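Local atomic coordinates of transcriptional regulator (Enterococcus faecalis, PDB entry 3QFI), a protein that belongs to the LytR-CpsA-Psr family, whose members are associated with the bacterial cell envelope, its exact role being undefined despite the regulator name. Residues E54-M59 with R260-L265; T258-K261 with E267-S270; L98-I103 with A269-K274. One frame throughout, in Å; residues are numbered along the deposited sequence.

Interaction 1. Residues E54-M59 with R260-L265; sequences ENKSTM and RKQLGL
Glu54 reaches across to Gln262 from the turn of a beta hairpin, at one edge of a contact between the mixed sheet of this alpha/beta fold and the last turn of helix 249-262. Its chain, extended beyond CG, sets the carboxylate crosswise to the glutamine chain, with the carboxylate and amide planes 25° apart and OE1 4.1 Å from Gln262 CD. Asn55 and Lys56 together face Asn51 as a G1 beta bulge. Asn55 takes the bulge position with positive phi, which asparagine tolerates better than most residues. Strand 56-62 begins at Lys56, lying between strands 44-51 and 227-230. The lysine leaves with CG anti to the backbone N, then bends at chi3 (81°) and chi4, curling its amine back toward the turn. NZ thereby forms a salt bridge with Glu54 OE1, 2.7 Å away, and the charged pair borders the glutamine amide. Ser57 turns to the other side of the strand, where OG bonds to the backbone oxygen of Ala223. Thr58, a beta-branched residue well suited to a strand, faces the helix again. Met59 points the opposite way, onto helix 166-184, placing the sheet between helices. Gln262 is the one residue of 260-265 in contact with the strand: long enough to span the gap, and able through its amide both to give and to accept hydrogen bonds. The helix stops just beyond it in a Schellman motif, with Gly264 at positive phi as C-prime and Leu265 N bonded to Arg260 O at 2.8 Å. A bend at chi2 (-51°) swings the glutamine amide on toward the strand, while Gln262 CG itself comes within 3.7 Å of Thr58 OG1.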
loop_
_atom_site.group_PDB
_atom_site.type_symbol
_atom_site.label_atom_id
_atom_site.label_comp_id
_atom_site.label_asym_id
_atom_site.label_seq_id
_atom_site.Cartn_x
_atom_site.Cartn_y
_atom_site.Cartn_z
ATOM N N GLU A 54 2.884 -9.530 17.731
ATOM C CA GLU A 54 2.729 -8.264 18.424
ATOM C C GLU A 54 1.330 -7.735 18.176
ATOM O O GLU A 54 1.046 -6.562 18.398
ATOM C CB GLU A 54 3.774 -7.268 17.931
ATOM C CG GLU A 54 3.957 -6.073 18.830
ATOM C CD GLU A 54 5.053 -5.167 18.333
ATOM O OE1 GLU A 54 4.930 -4.647 17.200
ATOM O OE2 GLU A 54 6.043 -4.978 19.073
ATOM N N ASN A 55 0.465 -8.630 17.711
ATOM C CA ASN A 55 -0.920 -8.315 17.429
ATOM C C ASN A 55 -1.077 -6.985 16.712
ATOM O O ASN A 55 -1.742 -6.087 17.225
ATOM C CB ASN A 55 -1.712 -8.285 18.736
ATOM C CG ASN A 55 -1.587 -9.574 19.515
ATOM O OD1 ASN A 55 -1.937 -10.649 19.026
ATOM N ND2 ASN A 55 -1.076 -9.477 20.734
ATOM N N LYS A 56 -0.486 -6.855 15.524
ATOM C CA LYS A 56 -0.576 -5.598 14.777
ATOM C C LYS A 56 -0.211 -5.732 13.286
ATOM O O LYS A 56 0.480 -6.671 12.879
ATOM C CB LYS A 56 0.325 -4.551 15.456
ATOM C CG LYS A 56 0.216 -3.132 14.895
ATOM C CD LYS A 56 0.760 -2.052 15.861
ATOM C CE LYS A 56 2.278 -1.912 15.824
ATOM N NZ LYS A 56 2.976 -3.183 16.143
ATOM N N SER A 57 -0.708 -4.790 12.484
ATOM C CA SER A 57 -0.432 -4.733 11.049
ATOM C C SER A 57 -0.086 -3.297 10.722
ATOM O O SER A 57 -0.740 -2.372 11.199
ATOM C CB SER A 57 -1.637 -5.163 10.201
ATOM O OG SER A 57 -1.807 -6.567 10.217
ATOM N N THR A 58 0.934 -3.125 9.894
ATOM C CA THR A 58 1.412 -1.808 9.523
ATOM C C THR A 58 1.256 -1.585 8.024
ATOM O O THR A 58 1.850 -2.301 7.207
ATOM C CB THR A 58 2.888 -1.677 9.900
ATOM O OG1 THR A 58 3.099 -2.264 11.190
ATOM C CG2 THR A 58 3.312 -0.232 9.936
ATOM N N MET A 59 0.439 -0.593 7.682
ATOM C CA MET A 59 0.174 -0.214 6.299
ATOM C C MET A 59 1.230 0.803 5.916
ATOM O O MET A 59 1.739 1.540 6.759
ATOM C CB MET A 59 -1.215 0.411 6.167
ATOM C CG MET A 59 -2.364 -0.527 6.513
ATOM S SD MET A 59 -3.977 0.317 6.404
ATOM C CE MET A 59 -4.760 -0.615 5.099
ATOM N N ARG A 260 11.266 -4.140 8.961
ATOM C CA ARG A 260 12.069 -5.333 9.127
ATOM C C ARG A 260 11.781 -6.010 10.484
ATOM O O ARG A 260 11.702 -7.239 10.551
ATOM C CB ARG A 260 13.556 -4.996 9.016
ATOM C CG ARG A 260 14.041 -4.680 7.615
ATOM C CD ARG A 260 15.548 -4.435 7.622
ATOM N NE ARG A 260 16.286 -5.680 7.782
ATOM C CZ ARG A 260 16.308 -6.631 6.858
ATOM N NH1 ARG A 260 15.642 -6.458 5.717
ATOM N NH2 ARG A 260 16.967 -7.766 7.081
ATOM N N LYS A 261 11.616 -5.241 11.561
ATOM C CA LYS A 261 11.341 -5.880 12.853
ATOM C C LYS A 261 9.921 -6.462 12.901
ATOM O O LYS A 261 9.677 -7.482 13.553
ATOM C CB LYS A 261 11.574 -4.907 14.024
ATOM C CG LYS A 261 13.051 -4.590 14.291
ATOM C CD LYS A 261 13.229 -3.713 15.531
ATOM C CE LYS A 261 14.705 -3.380 15.817
ATOM N NZ LYS A 261 14.885 -2.659 17.128
ATOM N N GLN A 262 8.993 -5.808 12.216
ATOM C CA GLN A 262 7.620 -6.285 12.127
ATOM C C GLN A 262 7.635 -7.710 11.558
ATOM O O GLN A 262 6.766 -8.524 11.868
ATOM C CB GLN A 262 6.800 -5.389 11.187
ATOM C CG GLN A 262 6.292 -4.114 11.822
ATOM C CD GLN A 262 5.569 -4.397 13.119
ATOM O OE1 GLN A 262 6.155 -4.322 14.202
ATOM N NE2 GLN A 262 4.293 -4.758 13.015
ATOM N N LEU A 263 8.633 -7.998 10.726
ATOM C CA LEU A 263 8.763 -9.297 10.089
ATOM C C LEU A 263 9.755 -10.219 10.780
ATOM O O LEU A 263 10.288 -11.143 10.161
ATOM C CB LEU A 263 9.165 -9.110 8.625
ATOM C CG LEU A 263 8.176 -8.305 7.774
ATOM C CD1 LEU A 263 8.812 -8.007 6.431
ATOM C CD2 LEU A 263 6.861 -9.085 7.587
ATOM N N GLY A 264 9.998 -9.967 12.060
ATOM C CA GLY A 264 10.921 -10.792 12.813
ATOM C C GLY A 264 12.322 -10.761 12.242
ATOM O O GLY A 264 13.086 -11.713 12.408
ATOM N N LEU A 265 12.663 -9.674 11.555
ATOM C CA LEU A 265 13.996 -9.540 10.971
ATOM C C LEU A 265 14.832 -8.613 11.827
ATOM O O LEU A 265 14.302 -7.855 12.643
ATOM C CB LEU A 265 13.918 -8.986 9.548
ATOM C CG LEU A 265 13.169 -9.878 8.557
ATOM C CD1 LEU A 265 13.033 -9.156 7.228
ATOM C CD2 LEU A 265 13.925 -11.198 8.378
#

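Interaction 2. Residues T258-K261 with E267-S270; sequences TLRK and EHAS
Arg260 and His268 meet with their flat groups inclined, the guanidinium and imidazole planes 42° apart, so that the two do not stack. The touching is done by the histidine methylene: His268 CB sits over one face of the guanidinium, 3.6 Å from Arg260 NE. On the opposite face lies Leu265 CD1, 3.8 Å above the plane and displaced toward its rim. A kink at chi3 (74°) turns the arginine head into this sandwich, whose apolar walls suit a flat group able to bond along its periphery. NE donates to the backbone oxygen of Lys266 and NH1 to that of Asp100. Arg260 and His268 belong to the corner where helix 249-262 gives way, through a short loop, to helix 269-280, and the arginine ties the end of the first helix to the connection leading into the second. The imidazole leads on past the guanidinium, obliquely to it, and its ND1 is hydrogen-bonded to Asp100 OD2. Glu267 turns its side chain to the exposed side, where OE2 pairs with Tyr253 OH, about two turns back along the first helix from Arg260. Lys261 NZ also stands on that side, yet it is 5.5 Å from Glu267 OE1, too far for a salt bridge.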
loop_
_atom_site.group_PDB
_atom_site.type_symbol
_atom_site.label_atom_id
_atom_site.label_comp_id
_atom_site.label_asym_id
_atom_site.label_seq_id
_atom_site.Cartn_x
_atom_site.Cartn_y
_atom_site.Cartn_z
ATOM N N THR A 258 12.058 -0.526 11.075
ATOM C CA THR A 258 10.753 -0.774 11.676
ATOM C C THR A 258 10.054 -1.949 10.994
ATOM O O THR A 258 9.688 -2.926 11.642
ATOM C CB THR A 258 9.836 0.428 11.536
ATOM O OG1 THR A 258 10.425 1.548 12.197
ATOM C CG2 THR A 258 8.477 0.124 12.139
ATOM N N LEU A 259 9.857 -1.840 9.685
ATOM C CA LEU A 259 9.194 -2.893 8.952
ATOM C C LEU A 259 9.950 -4.192 9.125
ATOM O O LEU A 259 9.349 -5.228 9.426
ATOM C CB LEU A 259 9.080 -2.517 7.480
ATOM C CG LEU A 259 8.280 -1.225 7.323
ATOM C CD1 LEU A 259 8.032 -0.950 5.850
ATOM C CD2 LEU A 259 6.954 -1.339 8.077
ATOM N N ARG A 260 11.266 -4.140 8.961
ATOM C CA ARG A 260 12.069 -5.333 9.127
ATOM C C ARG A 260 11.781 -6.010 10.484
ATOM O O ARG A 260 11.702 -7.239 10.551
ATOM C CB ARG A 260 13.556 -4.996 9.016
ATOM C CG ARG A 260 14.041 -4.680 7.615
ATOM C CD ARG A 260 15.548 -4.435 7.622
ATOM N NE ARG A 260 16.286 -5.680 7.782
ATOM C CZ ARG A 260 16.308 -6.631 6.858
ATOM N NH1 ARG A 260 15.642 -6.458 5.717
ATOM N NH2 ARG A 260 16.967 -7.766 7.081
ATOM N N LYS A 261 11.616 -5.241 11.561
ATOM C CA LYS A 261 11.341 -5.880 12.853
ATOM C C LYS A 261 9.921 -6.462 12.901
ATOM O O LYS A 261 9.677 -7.482 13.553
ATOM C CB LYS A 261 11.574 -4.907 14.024
ATOM C CG LYS A 261 13.051 -4.590 14.291
ATOM C CD LYS A 261 13.229 -3.713 15.531
ATOM C CE LYS A 261 14.705 -3.380 15.817
ATOM N NZ LYS A 261 14.885 -2.659 17.128
ATOM N N GLU A 267 18.081 -5.667 12.363
ATOM C CA GLU A 267 18.505 -4.416 11.769
ATOM C C GLU A 267 19.529 -4.675 10.658
ATOM O O GLU A 267 20.379 -5.552 10.775
ATOM C CB GLU A 267 19.113 -3.524 12.843
ATOM C CG GLU A 267 19.258 -2.099 12.402
ATOM C CD GLU A 267 19.962 -1.235 13.422
ATOM O OE1 GLU A 267 19.446 -1.112 14.556
ATOM O OE2 GLU A 267 21.036 -0.684 13.087
ATOM N N HIS A 268 19.437 -3.913 9.575
ATOM C CA HIS A 268 20.359 -4.069 8.455
ATOM C C HIS A 268 21.190 -2.808 8.271
ATOM O O HIS A 268 21.056 -2.120 7.265
ATOM C CB HIS A 268 19.590 -4.345 7.168
ATOM C CG HIS A 268 20.442 -4.902 6.078
ATOM N ND1 HIS A 268 19.973 -5.118 4.800
ATOM C CD2 HIS A 268 21.720 -5.344 6.089
ATOM C CE1 HIS A 268 20.925 -5.672 4.073
ATOM N NE2 HIS A 268 21.996 -5.821 4.831
ATOM N N ALA A 269 22.047 -2.520 9.248
ATOM C CA ALA A 269 22.903 -1.335 9.244
ATOM C C ALA A 269 23.560 -1.017 7.909
ATOM O O ALA A 269 23.867 0.135 7.610
ATOM C CB ALA A 269 23.967 -1.473 10.315
ATOM N N SER A 270 23.791 -2.050 7.118
ATOM C CA SER A 270 24.407 -1.884 5.812
ATOM C C SER A 270 23.482 -1.091 4.891
ATOM O O SER A 270 23.935 -0.433 3.953
ATOM C CB SER A 270 24.705 -3.262 5.211
ATOM O OG SER A 270 25.254 -3.153 3.921
#

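Interaction 3. Residues L98-I103 with A269-K274; sequences LLDIPI and ASEREK
The carboxylates of Asp100 and Glu271 lie face on face, their planes only 8° apart, with Asp100 CG 3.5 Å from Glu271 CD. The pair joins the loop that follows helix 80-98 to the first turns of helix 269-280 in this alpha/beta fold. Asp100 is the first residue to leave helical geometry, and its positive phi is one that aspartate accepts more readily than most side chains. Its CG is anti to the backbone N (chi1 -171°). Glu271 starts out likewise, its CG 3.7 Å from Asp100 CB, and a bend at chi2 then turns its carboxylate over that of Asp100. Two like charges are thus brought together, Asp100 OD1 being 3.3 Å from Glu271 OE1 with no hydrogen bond between them. Neighbouring groups probably ease the repulsion. Asp100 OD2 accepts a hydrogen bond from His268 ND1 and makes a salt bridge with Arg260 NH1, both from the adjoining helix corner. A water lies 2.9 Å from Asp100 OD1 and also near Glu271 OE2, but it has more acceptors within reach than protons to give. Lysine suits position 274, one turn along the helix from the glutamate, because its long chain, extended as far as CE and turned at chi4, brings NZ to the carboxylate. Lys274 NZ meets Glu271 OE2 at 3.0 Å, on the syn side and 30° out of the carboxylate plane.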
loop_
_atom_site.group_PDB
_atom_site.type_symbol
_atom_site.label_atom_id
_atom_site.label_comp_id
_atom_site.label_asym_id
_atom_site.label_seq_id
_atom_site.Cartn_x
_atom_site.Cartn_y
_atom_site.Cartn_z
ATOM N N LEU A 98 13.466 -0.902 -2.012
ATOM C CA LEU A 98 13.166 0.369 -1.369
ATOM C C LEU A 98 12.958 0.209 0.136
ATOM O O LEU A 98 13.541 0.934 0.923
ATOM C CB LEU A 98 11.908 0.998 -1.997
ATOM C CG LEU A 98 11.370 2.297 -1.368
ATOM C CD1 LEU A 98 12.461 3.356 -1.353
ATOM C CD2 LEU A 98 10.180 2.794 -2.159
ATOM N N LEU A 99 12.138 -0.753 0.528
ATOM C CA LEU A 99 11.850 -0.974 1.936
ATOM C C LEU A 99 12.815 -1.952 2.587
ATOM O O LEU A 99 12.732 -2.223 3.780
ATOM C CB LEU A 99 10.425 -1.497 2.091
ATOM C CG LEU A 99 9.381 -0.639 1.387
ATOM C CD1 LEU A 99 8.020 -1.302 1.523
ATOM C CD2 LEU A 99 9.371 0.769 1.979
ATOM N N ASP A 100 13.730 -2.480 1.794
ATOM C CA ASP A 100 14.697 -3.447 2.274
ATOM C C ASP A 100 14.012 -4.557 3.047
ATOM O O ASP A 100 14.462 -4.945 4.126
ATOM C CB ASP A 100 15.760 -2.798 3.162
ATOM C CG ASP A 100 16.894 -3.763 3.497
ATOM O OD1 ASP A 100 17.424 -4.404 2.562
ATOM O OD2 ASP A 100 17.253 -3.882 4.684
ATOM N N ILE A 101 12.913 -5.058 2.494
ATOM C CA ILE A 101 12.184 -6.149 3.118
ATOM C C ILE A 101 11.698 -7.125 2.076
ATOM O O ILE A 101 11.670 -6.835 0.895
ATOM C CB ILE A 101 10.921 -5.680 3.920
ATOM C CG1 ILE A 101 9.961 -4.919 3.006
ATOM C CG2 ILE A 101 11.334 -4.823 5.110
ATOM C CD1 ILE A 101 8.589 -4.728 3.629
ATOM N N PRO A 102 11.339 -8.330 2.505
ATOM C CA PRO A 102 10.853 -9.265 1.493
ATOM C C PRO A 102 9.335 -9.062 1.339
ATOM O O PRO A 102 8.636 -8.773 2.315
ATOM C CB PRO A 102 11.211 -10.628 2.083
ATOM C CG PRO A 102 11.011 -10.399 3.556
ATOM C CD PRO A 102 11.655 -9.027 3.766
ATOM N N ILE A 103 8.856 -9.160 0.104
ATOM C CA ILE A 103 7.440 -9.034 -0.195
ATOM C C ILE A 103 6.996 -10.457 -0.447
ATOM O O ILE A 103 7.209 -10.987 -1.537
ATOM C CB ILE A 103 7.174 -8.242 -1.488
ATOM C CG1 ILE A 103 7.638 -6.798 -1.338
ATOM C CG2 ILE A 103 5.678 -8.286 -1.812
ATOM C CD1 ILE A 103 6.913 -6.023 -0.239
ATOM N N ALA A 269 22.047 -2.520 9.248
ATOM C CA ALA A 269 22.903 -1.335 9.244
ATOM C C ALA A 269 23.560 -1.017 7.909
ATOM O O ALA A 269 23.867 0.135 7.610
ATOM C CB ALA A 269 23.967 -1.473 10.315
ATOM N N SER A 270 23.791 -2.050 7.118
ATOM C CA SER A 270 24.407 -1.884 5.812
ATOM C C SER A 270 23.482 -1.091 4.891
ATOM O O SER A 270 23.935 -0.433 3.953
ATOM C CB SER A 270 24.705 -3.262 5.211
ATOM O OG SER A 270 25.254 -3.153 3.921
ATOM N N GLU A 271 22.189 -1.128 5.177
ATOM C CA GLU A 271 21.219 -0.430 4.336
ATOM C C GLU A 271 21.217 1.070 4.590
ATOM O O GLU A 271 20.785 1.870 3.760
ATOM C CB GLU A 271 19.811 -0.990 4.560
ATOM C CG GLU A 271 18.863 -0.750 3.397
ATOM C CD GLU A 271 19.234 -1.564 2.173
ATOM O OE1 GLU A 271 20.075 -2.480 2.299
ATOM O OE2 GLU A 271 18.678 -1.298 1.088
ATOM N N ARG A 272 21.690 1.445 5.757
ATOM C CA ARG A 272 21.762 2.839 6.104
ATOM C C ARG A 272 22.803 3.508 5.186
ATOM O O ARG A 272 22.579 4.606 4.672
ATOM C CB ARG A 272 22.127 2.936 7.585
ATOM C CG ARG A 272 22.791 4.198 8.019
ATOM C CD ARG A 272 21.785 5.214 8.441
ATOM N NE ARG A 272 22.367 6.117 9.425
ATOM C CZ ARG A 272 22.804 5.736 10.624
ATOM N NH1 ARG A 272 22.726 4.460 10.994
ATOM N NH2 ARG A 272 23.323 6.634 11.457
ATOM N N GLU A 273 23.924 2.842 4.940
ATOM C CA GLU A 273 24.933 3.444 4.079
ATOM C C GLU A 273 24.389 3.555 2.648
ATOM O O GLU A 273 24.699 4.503 1.922
ATOM C CB GLU A 273 26.215 2.613 4.099
ATOM C CG GLU A 273 26.462 1.908 5.422
ATOM C CD GLU A 273 26.616 2.864 6.590
ATOM O OE1 GLU A 273 26.728 4.086 6.343
ATOM O OE2 GLU A 273 26.639 2.396 7.755
ATOM N N LYS A 274 23.576 2.588 2.237
ATOM C CA LYS A 274 22.998 2.630 0.898
ATOM C C LYS A 274 21.978 3.770 0.789
ATOM O O LYS A 274 22.022 4.540 -0.154
ATOM C CB LYS A 274 22.359 1.281 0.578
ATOM C CG LYS A 274 21.511 1.255 -0.666
ATOM C CD LYS A 274 21.063 -0.169 -0.944
ATOM C CE LYS A 274 19.996 -0.228 -2.036
ATOM N NZ LYS A 274 18.651 0.211 -1.549
HETATM O O HOH W 1 17.546 -3.178 -0.084
#

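How the interactions relate
Interaction 1 lies against the sheet, while interactions 2 and 3 are farther from the centre of the chain and close to each other. The centres of interactions 1 and 2 are about 11 Å apart, those of 2 and 3 about 7 Å, and those of 1 and 3 about 15 Å. Helix 249-262 serves interactions 1 and 2, and helix 269-280 serves 2 and 3. In sequence, 54-59 and 98-103 come first, while their partners follow one another near the C-terminal end, so interactions 1 and 3 interleave along the chain. The two successive C-terminal helices, in contact through interaction 2, thus each meet an earlier part of the chain. Packing of Leu263 and Arg260 on Ile101 also joins interactions 1 and 3.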